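Local coordinates for protein probable TonB-dependent siderophore receptor PiuA (PDB 5FP1) that probably takes up iron across the outer membrane by binding ferric siderophores, perhaps including ferric enterobactin with micromolar affinity, at residues E21-D26 with V46-L51; T58-A63 with Q107-F112; T66-T71 with A625-T630. All coordinates share one frame; numbering follows the deposited sequence.

Contact 1. Residues E21-D26 with V46-L51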
loop_
_atom_site.group_PDB
_atom_site.type_symbol
_atom_site.label_atom_id
_atom_site.label_comp_id
_atom_site.label_asym_id
_atom_site.label_seq_id
_atom_site.Cartn_x
_atom_site.Cartn_y
_atom_site.Cartn_z
ATOM N N GLU A 21 -15.476 -14.060 12.848
ATOM C CA GLU A 21 -15.583 -12.957 13.770
ATOM C C GLU A 21 -14.314 -12.760 14.586
ATOM O O GLU A 21 -14.232 -11.821 15.356
ATOM C CB GLU A 21 -16.802 -13.142 14.680
ATOM C CG GLU A 21 -18.113 -12.921 13.937
ATOM C CD GLU A 21 -19.319 -13.480 14.667
ATOM O OE1 GLU A 21 -19.163 -14.453 15.437
ATOM O OE2 GLU A 21 -20.430 -12.947 14.455
ATOM N N SER A 22 -13.307 -13.611 14.402
ATOM C CA SER A 22 -12.098 -13.457 15.167
ATOM C C SER A 22 -11.116 -12.414 14.576
ATOM O O SER A 22 -10.929 -12.337 13.372
ATOM C CB SER A 22 -11.365 -14.782 15.306
ATOM O OG SER A 22 -10.245 -14.618 16.184
ATOM N N LEU A 23 -10.476 -11.663 15.460
ATOM C CA LEU A 23 -9.366 -10.794 15.092
ATOM C C LEU A 23 -8.068 -11.583 14.835
ATOM O O LEU A 23 -7.107 -11.050 14.296
ATOM C CB LEU A 23 -9.155 -9.747 16.176
ATOM C CG LEU A 23 -10.279 -8.707 16.361
ATOM C CD1 LEU A 23 -9.947 -7.811 17.527
ATOM C CD2 LEU A 23 -10.485 -7.868 15.109
ATOM N N LYS A 24 -8.061 -12.858 15.218
ATOM C CA LYS A 24 -6.916 -13.739 15.024
ATOM C C LYS A 24 -7.149 -14.535 13.767
ATOM O O LYS A 24 -8.200 -15.175 13.606
ATOM C CB LYS A 24 -6.792 -14.657 16.251
ATOM C CG LYS A 24 -5.874 -15.869 16.167
ATOM C CD LYS A 24 -5.983 -16.632 17.488
ATOM C CE LYS A 24 -5.098 -17.856 17.564
ATOM N NZ LYS A 24 -5.810 -19.014 16.965
ATOM N N VAL A 25 -6.203 -14.477 12.838
ATOM C CA VAL A 25 -6.314 -15.267 11.625
ATOM C C VAL A 25 -5.246 -16.355 11.626
ATOM O O VAL A 25 -4.068 -16.040 11.759
ATOM C CB VAL A 25 -6.157 -14.347 10.392
ATOM C CG1 VAL A 25 -6.227 -15.135 9.091
ATOM C CG2 VAL A 25 -7.219 -13.256 10.431
ATOM N N ASP A 26 -5.642 -17.621 11.459
ATOM C CA ASP A 26 -4.714 -18.756 11.616
ATOM C C ASP A 26 -3.981 -19.125 10.346
ATOM O O ASP A 26 -2.834 -19.572 10.398
ATOM C CB ASP A 26 -5.426 -20.017 12.116
ATOM C CG ASP A 26 -5.939 -19.867 13.517
ATOM O OD1 ASP A 26 -5.339 -19.115 14.314
ATOM O OD2 ASP A 26 -6.960 -20.495 13.816
ATOM N N VAL A 46 -2.245 -9.919 9.474
ATOM C CA VAL A 46 -3.497 -9.906 8.708
ATOM C C VAL A 46 -4.452 -8.880 9.282
ATOM O O VAL A 46 -4.769 -8.895 10.473
ATOM C CB VAL A 46 -4.142 -11.292 8.665
ATOM C CG1 VAL A 46 -5.442 -11.254 7.858
ATOM C CG2 VAL A 46 -3.180 -12.296 8.059
ATOM N N ILE A 47 -4.845 -7.927 8.453
ATOM C CA ILE A 47 -5.901 -7.006 8.810
ATOM C C ILE A 47 -7.218 -7.747 8.583
ATOM O O ILE A 47 -7.669 -7.928 7.454
ATOM C CB ILE A 47 -5.860 -5.720 7.970
ATOM C CG1 ILE A 47 -4.486 -5.082 8.049
ATOM C CG2 ILE A 47 -6.893 -4.745 8.495
ATOM C CD1 ILE A 47 -4.324 -3.873 7.138
ATOM N N SER A 48 -7.817 -8.228 9.667
ATOM C CA SER A 48 -8.911 -9.186 9.554
ATOM C C SER A 48 -10.236 -8.540 9.127
ATOM O O SER A 48 -10.448 -7.343 9.286
ATOM C CB SER A 48 -9.110 -9.893 10.888
ATOM O OG SER A 48 -9.566 -8.978 11.860
ATOM N N LYS A 49 -11.130 -9.370 8.626
ATOM C CA LYS A 49 -12.512 -8.998 8.321
ATOM C C LYS A 49 -13.154 -8.270 9.488
ATOM O O LYS A 49 -13.762 -7.203 9.311
ATOM C CB LYS A 49 -13.303 -10.246 7.967
ATOM C CG LYS A 49 -14.752 -10.012 7.572
ATOM C CD LYS A 49 -15.387 -11.346 7.198
ATOM C CE LYS A 49 -16.720 -11.203 6.483
ATOM N NZ LYS A 49 -17.775 -10.838 7.439
ATOM N N GLN A 50 -12.988 -8.795 10.692
ATOM C CA GLN A 50 -13.675 -8.187 11.832
ATOM C C GLN A 50 -13.084 -6.832 12.172
ATOM O O GLN A 50 -13.810 -5.915 12.550
ATOM C CB GLN A 50 -13.663 -9.097 13.072
ATOM C CG GLN A 50 -14.554 -8.577 14.211
ATOM C CD GLN A 50 -16.009 -8.495 13.811
ATOM O OE1 GLN A 50 -16.571 -9.460 13.301
ATOM N NE2 GLN A 50 -16.611 -7.332 13.990
ATOM N N LEU A 51 -11.771 -6.702 12.061
ATOM C CA LEU A 51 -11.143 -5.415 12.291
ATOM C C LEU A 51 -11.628 -4.395 11.269
ATOM O O LEU A 51 -11.907 -3.244 11.615
ATOM C CB LEU A 51 -9.616 -5.529 12.267
ATOM C CG LEU A 51 -8.815 -4.264 12.586
ATOM C CD1 LEU A 51 -9.112 -3.728 13.981
ATOM C CD2 LEU A 51 -7.324 -4.539 12.495
HETATM O O HOH W 1 -12.283 -11.600 11.155
HETATM O O HOH W 2 -7.367 -8.435 13.229
#

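Contact 2. Residues T58-A63 with Q107-F112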
loop_
_atom_site.group_PDB
_atom_site.type_symbol
_atom_site.label_atom_id
_atom_site.label_comp_id
_atom_site.label_asym_id
_atom_site.label_seq_id
_atom_site.Cartn_x
_atom_site.Cartn_y
_atom_site.Cartn_z
ATOM N N THR A 58 -12.425 2.467 4.881
ATOM C CA THR A 58 -12.949 2.405 3.535
ATOM C C THR A 58 -11.870 2.351 2.450
ATOM O O THR A 58 -12.161 2.019 1.305
ATOM C CB THR A 58 -13.869 3.590 3.245
ATOM O OG1 THR A 58 -13.098 4.785 3.197
ATOM C CG2 THR A 58 -14.990 3.701 4.328
ATOM N N THR A 59 -10.638 2.669 2.816
ATOM C CA THR A 59 -9.523 2.611 1.872
ATOM C C THR A 59 -8.384 1.789 2.484
ATOM O O THR A 59 -8.233 1.710 3.710
ATOM C CB THR A 59 -8.993 4.014 1.560
ATOM O OG1 THR A 59 -8.418 4.581 2.740
ATOM C CG2 THR A 59 -10.098 4.947 1.042
ATOM N N LEU A 60 -7.572 1.193 1.629
ATOM C CA LEU A 60 -6.365 0.526 2.088
ATOM C C LEU A 60 -5.491 1.448 2.926
ATOM O O LEU A 60 -4.962 1.041 3.958
ATOM C CB LEU A 60 -5.557 0.001 0.893
ATOM C CG LEU A 60 -4.194 -0.615 1.256
ATOM C CD1 LEU A 60 -4.414 -1.874 2.090
ATOM C CD2 LEU A 60 -3.359 -0.942 0.029
ATOM N N ALA A 61 -5.328 2.696 2.481
ATOM C CA ALA A 61 -4.462 3.628 3.172
ATOM C C ALA A 61 -4.919 3.764 4.636
ATOM O O ALA A 61 -4.109 3.683 5.569
ATOM C CB ALA A 61 -4.488 4.972 2.479
ATOM N N ASP A 62 -6.227 3.932 4.836
ATOM C CA ASP A 62 -6.769 4.025 6.187
ATOM C C ASP A 62 -6.560 2.708 6.954
ATOM O O ASP A 62 -6.154 2.721 8.114
ATOM C CB ASP A 62 -8.255 4.402 6.161
ATOM C CG ASP A 62 -8.476 5.850 5.765
ATOM O OD1 ASP A 62 -7.551 6.654 5.862
ATOM O OD2 ASP A 62 -9.565 6.184 5.317
ATOM N N ALA A 63 -6.818 1.582 6.291
ATOM C CA ALA A 63 -6.666 0.289 6.908
ATOM C C ALA A 63 -5.276 0.052 7.459
ATOM O O ALA A 63 -5.111 -0.599 8.496
ATOM C CB ALA A 63 -7.042 -0.813 5.938
ATOM N N GLN A 107 -2.920 3.682 -7.601
ATOM C CA GLN A 107 -4.344 3.681 -7.270
ATOM C C GLN A 107 -4.509 4.044 -5.804
ATOM O O GLN A 107 -3.599 3.829 -4.982
ATOM C CB GLN A 107 -4.930 2.267 -7.433
ATOM C CG GLN A 107 -4.715 1.617 -8.774
ATOM C CD GLN A 107 -4.958 0.111 -8.762
ATOM O OE1 GLN A 107 -4.177 -0.690 -9.333
ATOM N NE2 GLN A 107 -6.059 -0.274 -8.191
ATOM N N ASN A 108 -5.682 4.566 -5.465
ATOM C CA ASN A 108 -6.129 4.684 -4.074
ATOM C C ASN A 108 -7.112 3.531 -3.836
ATOM O O ASN A 108 -8.285 3.619 -4.212
ATOM C CB ASN A 108 -6.805 6.039 -3.866
ATOM C CG ASN A 108 -5.887 7.211 -4.216
ATOM O OD1 ASN A 108 -4.721 7.205 -3.900
ATOM N ND2 ASN A 108 -6.436 8.224 -4.846
ATOM N N ARG A 109 -6.614 2.414 -3.320
ATOM C CA ARG A 109 -7.407 1.184 -3.315
ATOM C C ARG A 109 -8.523 1.242 -2.266
ATOM O O ARG A 109 -8.317 1.773 -1.165
ATOM C CB ARG A 109 -6.510 -0.017 -3.076
ATOM C CG ARG A 109 -5.550 -0.251 -4.235
ATOM C CD ARG A 109 -4.383 -1.145 -3.866
ATOM N NE ARG A 109 -3.455 -1.330 -4.983
ATOM C CZ ARG A 109 -2.592 -0.425 -5.413
ATOM N NH1 ARG A 109 -2.483 0.751 -4.796
ATOM N NH2 ARG A 109 -1.827 -0.703 -6.464
ATOM N N GLU A 110 -9.683 0.704 -2.647
ATOM C CA GLU A 110 -10.868 0.621 -1.790
ATOM C C GLU A 110 -10.940 -0.674 -1.010
ATOM O O GLU A 110 -10.337 -1.693 -1.392
ATOM C CB GLU A 110 -12.156 0.696 -2.631
ATOM C CG GLU A 110 -12.971 1.970 -2.432
ATOM C CD GLU A 110 -13.961 1.905 -1.270
ATOM O OE1 GLU A 110 -14.229 0.800 -0.782
ATOM O OE2 GLU A 110 -14.479 2.980 -0.844
ATOM N N MET A 111 -11.749 -0.654 0.038
ATOM C CA MET A 111 -11.943 -1.859 0.853
ATOM C C MET A 111 -13.258 -2.603 0.570
ATOM O O MET A 111 -13.473 -3.660 1.152
ATOM C CB MET A 111 -11.886 -1.500 2.333
ATOM C CG MET A 111 -10.526 -0.977 2.802
ATOM S SD MET A 111 -9.200 -2.184 2.607
ATOM C CE MET A 111 -9.675 -3.322 3.903
ATOM N N PHE A 112 -14.125 -2.094 -0.312
ATOM C CA PHE A 112 -15.489 -2.660 -0.395
ATOM C C PHE A 112 -15.524 -4.108 -0.837
ATOM O O PHE A 112 -16.387 -4.854 -0.396
ATOM C CB PHE A 112 -16.450 -1.829 -1.259
ATOM C CG PHE A 112 -16.386 -2.117 -2.732
ATOM C CD1 PHE A 112 -15.428 -1.509 -3.533
ATOM C CD2 PHE A 112 -17.332 -2.946 -3.338
ATOM C CE1 PHE A 112 -15.380 -1.734 -4.891
ATOM C CE2 PHE A 112 -17.301 -3.157 -4.706
ATOM C CZ PHE A 112 -16.320 -2.563 -5.483
HETATM O O HOH W 3 -6.175 3.543 -0.332
#

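Contact 3. Residues T66-T71 with A625-T630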
loop_
_atom_site.group_PDB
_atom_site.type_symbol
_atom_site.label_atom_id
_atom_site.label_comp_id
_atom_site.label_asym_id
_atom_site.label_seq_id
_atom_site.Cartn_x
_atom_site.Cartn_y
_atom_site.Cartn_z
ATOM N N THR A 66 -3.664 0.552 11.087
ATOM C CA THR A 66 -3.725 -0.483 12.147
ATOM C C THR A 66 -2.479 -1.322 12.258
ATOM O O THR A 66 -2.375 -2.134 13.193
ATOM C CB THR A 66 -4.890 -1.472 11.953
ATOM O OG1 THR A 66 -4.723 -2.241 10.736
ATOM C CG2 THR A 66 -6.192 -0.744 11.933
ATOM N N VAL A 67 -1.554 -1.164 11.310
ATOM C CA VAL A 67 -0.309 -1.943 11.315
ATOM C C VAL A 67 0.842 -1.010 11.623
ATOM O O VAL A 67 1.227 -0.190 10.780
ATOM C CB VAL A 67 -0.016 -2.600 9.956
ATOM C CG1 VAL A 67 1.207 -3.508 10.076
ATOM C CG2 VAL A 67 -1.224 -3.381 9.462
ATOM N N PRO A 68 1.423 -1.133 12.829
ATOM C CA PRO A 68 2.460 -0.166 13.179
ATOM C C PRO A 68 3.679 -0.277 12.290
ATOM O O PRO A 68 4.097 -1.380 11.911
ATOM C CB PRO A 68 2.840 -0.545 14.620
ATOM C CG PRO A 68 2.377 -1.942 14.817
ATOM C CD PRO A 68 1.277 -2.211 13.827
ATOM N N GLY A 69 4.264 0.862 11.987
ATOM C CA GLY A 69 5.507 0.903 11.233
ATOM C C GLY A 69 5.293 0.888 9.721
ATOM O O GLY A 69 6.259 0.977 8.972
ATOM N N ILE A 70 4.051 0.758 9.262
ATOM C CA ILE A 70 3.797 0.889 7.825
ATOM C C ILE A 70 3.619 2.388 7.702
ATOM O O ILE A 70 2.785 2.971 8.380
ATOM C CB ILE A 70 2.548 0.145 7.348
ATOM C CG1 ILE A 70 2.625 -1.337 7.705
ATOM C CG2 ILE A 70 2.357 0.318 5.850
ATOM C CD1 ILE A 70 3.956 -1.970 7.444
ATOM N N THR A 71 4.499 3.038 6.964
ATOM C CA THR A 71 4.376 4.462 6.788
ATOM C C THR A 71 3.946 4.707 5.343
ATOM O O THR A 71 4.330 3.970 4.443
ATOM C CB THR A 71 5.735 5.118 7.113
ATOM O OG1 THR A 71 6.110 4.779 8.473
ATOM C CG2 THR A 71 5.670 6.599 6.985
ATOM N N ALA A 625 6.632 2.594 16.849
ATOM C CA ALA A 625 5.226 2.761 16.560
ATOM C C ALA A 625 4.393 1.662 17.250
ATOM O O ALA A 625 4.907 0.583 17.549
ATOM C CB ALA A 625 5.004 2.751 15.053
ATOM N N ALA A 626 3.114 1.928 17.490
ATOM C CA ALA A 626 2.246 0.943 18.141
ATOM C C ALA A 626 0.800 1.201 17.821
ATOM O O ALA A 626 0.408 2.347 17.601
ATOM C CB ALA A 626 2.454 0.951 19.652
ATOM N N THR A 627 0.001 0.134 17.756
ATOM C CA THR A 627 -1.414 0.283 17.542
ATOM C C THR A 627 -2.155 -0.676 18.462
ATOM O O THR A 627 -1.655 -1.761 18.845
ATOM C CB THR A 627 -1.874 0.012 16.097
ATOM O OG1 THR A 627 -1.728 -1.377 15.799
ATOM C CG2 THR A 627 -1.075 0.854 15.042
ATOM N N LEU A 628 -3.361 -0.273 18.778
ATOM C CA LEU A 628 -4.244 -1.073 19.651
ATOM C C LEU A 628 -5.678 -0.857 19.226
ATOM O O LEU A 628 -6.120 0.291 19.052
ATOM C CB LEU A 628 -4.035 -0.677 21.101
ATOM C CG LEU A 628 -5.083 -1.192 22.105
ATOM C CD1 LEU A 628 -4.923 -2.672 22.280
ATOM C CD2 LEU A 628 -4.912 -0.490 23.443
ATOM N N TRP A 629 -6.391 -1.966 19.033
ATOM C CA TRP A 629 -7.835 -1.955 18.886
ATOM C C TRP A 629 -8.395 -2.999 19.835
ATOM O O TRP A 629 -7.959 -4.144 19.811
ATOM C CB TRP A 629 -8.248 -2.306 17.474
ATOM C CG TRP A 629 -9.715 -2.293 17.311
ATOM C CD1 TRP A 629 -10.537 -3.364 17.203
ATOM C CD2 TRP A 629 -10.555 -1.136 17.279
ATOM N NE1 TRP A 629 -11.843 -2.956 17.103
ATOM C CE2 TRP A 629 -11.882 -1.589 17.146
ATOM C CE3 TRP A 629 -10.313 0.242 17.358
ATOM C CZ2 TRP A 629 -12.967 -0.717 17.093
ATOM C CZ3 TRP A 629 -11.396 1.110 17.297
ATOM C CH2 TRP A 629 -12.710 0.624 17.170
ATOM N N THR A 630 -9.344 -2.600 20.672
ATOM C CA THR A 630 -9.955 -3.534 21.586
ATOM C C THR A 630 -11.451 -3.269 21.741
ATOM O O THR A 630 -11.893 -2.113 21.706
ATOM C CB THR A 630 -9.216 -3.545 22.937
ATOM O OG1 THR A 630 -9.711 -4.634 23.733
ATOM C CG2 THR A 630 -9.343 -2.230 23.673
#

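Contact 1. Residues E21-D26 with V46-L51
Glu21 faces Gln50, Leu23 faces Ser48 and Val25 faces Val46, their CA atoms 5.5 to 6.7 Å apart, so residues 21-26 run antiparallel to 46-51 without a direct hydrogen bond between them. Two waters bridge the segments: one donates to Ser22 O and accepts from Gln50 N, the other joins Leu23 O to Ser48 OG. Nearest the strand, Val25 and Val46 cross at about a right angle, with Val25 CG2 3.7 Å from Val46 CG1. Leu23 pushes its CD2 methyl against the first turn of helix 49-55, 3.8 Å from Leu51 CB and 3.6 Å from Ser48 OG. Ser48 is the N-cap residue of that helix; with chi1 at 67° its OG accepts from Leu51 N at 3.2 Å. Gln50 CG, anti to the backbone N (chi1 -171°), lies 3.5 Å from Glu21 O; the bend at chi2 turns the amide along Glu21, while NE2 bonds Asp54. Ser22 OG accepts from Lys24 N in an ST turn and also bonds Glu577. The N-terminal segment thus lies along the junction of helix 49-55 with strand 43-47, an outermost strand of the plug sheet; Leu23 and Leu51 also touch barrel strand 582-597, the family's plug-in-barrel arrangement.

Contact 2. Residues T58-A63 with Q107-F112
Arg109 is the first residue of 107-112 to engage the short helix 60-63. Arg109 O accepts from Leu60 N at 2.9 Å, a nearly straight bond (163°) with the donor above the carbonyl plane, and takes a second hydrogen from a water that itself accepts from Ala61 N. The helix start is thereby tied to the loop twice, once directly and once through solvent. The Arg109 chain runs extended beside Leu60, its CD 4.0 Å from Leu60 CD2, and carries the guanidinium away to Asp83 and Asn103. Glu110 forms a single beta bridge with Thr59, their CA atoms 4.4 Å apart. The Glu110 side chain bends at chi2 (-87°) toward the residues that follow, where Glu110 OE1 accepts from Phe112 N at 2.9 Å and more weakly from Met111 N. The carboxylate lies close to Thr58 O, another acceptor; salt bridges from OE2 to Arg163 and Arg200 of the barrel wall probably offset that unfavourable proximity. Met111 N closes the bridge by donating to Thr58 O at 3.0 Å. From there the Met111 side chain folds across the helix start: CG packs 3.5 Å from Thr59 C, and bends at chi2 and chi3 bring CE to 4.2 Å from Ala63 CB. On the helix side Thr59 is the N-cap, its OG1 accepting from Asp62 N at 3.1 Å. A capped helical turn is thus bridged to a plug loop more than 40 residues further along the chain, whose glutamate reaches the enclosing wall, the plug-in-barrel arrangement of TonB-dependent receptors.

Contact 3. Residues T66-T71 with A625-T630
Pro68 lays its ring over the strand at Ala625 and Thr627, crossing the Thr627 side chain at about a right angle. Pro68 CB is 4.0 Å from Ala625 CB and 3.8 Å from Ala625 O, while Pro68 CD lies 3.7 Å from Thr627 OG1. The chains run in nearly opposite directions here, the paths from Thr66 to Gly69 and from Ala625 to Thr627 lying 168° apart, yet no backbone hydrogen bond joins them. The direct polar link comes instead from a side chain. Thr627 OG1 donates to Thr66 O at 2.8 Å, approaching from above the carbonyl plane, 55° out of it. A chi1 of 69° places this hydroxyl between the backbone N and carbonyl carbon of Thr627, and the Thr627 CG2 methyl also reaches the peptide, 3.7 Å from Thr66 O. The hydroxyl of Thr66 itself is directed elsewhere, to Ala63 O. Pro68 and Gly69 occupy the corner of a type II beta turn from Val67 to Ile70; the positive phi of Gly69 suits the third position of that turn, where a CB would press on the carbonyl O of Pro68. At this corner Gly69 N comes 3.7 Å from Ala625 CB, so the small alanine methyl fits beneath the turn. Ala625 and Thr627 point inward to the plug, whereas Ala626, between them, turns the other way and touches a bound detergent molecule. This alternation is that of a transmembrane beta-barrel strand, one face lining the lumen around the plug of a TonB-dependent receptor and the other directed to the membrane.

How the contacts relate
From the N terminus, contact 1 closes a short loop, bringing residues 21-26 back to the junction of strand 43-47 and helix 49-55. It is complete before contact 2 opens at residues 58-63, whose partner, 107-112, closes a larger loop within the plug. Contact 3 starts inside that loop, at 66-71, but ends far along the chain on barrel strand 624-635, so contacts 2 and 3 cross while contact 1 precedes both. The contacts lie about 15 to 17 Å apart, centre to centre. Ile47 and Leu51 of contact 1 pack against Thr66, and Leu51 also meets Trp629, joining the plug internally and to the barrel wall, with 21-26 attached through contact 1; Ile47 additionally touches Ala63 of contact 2.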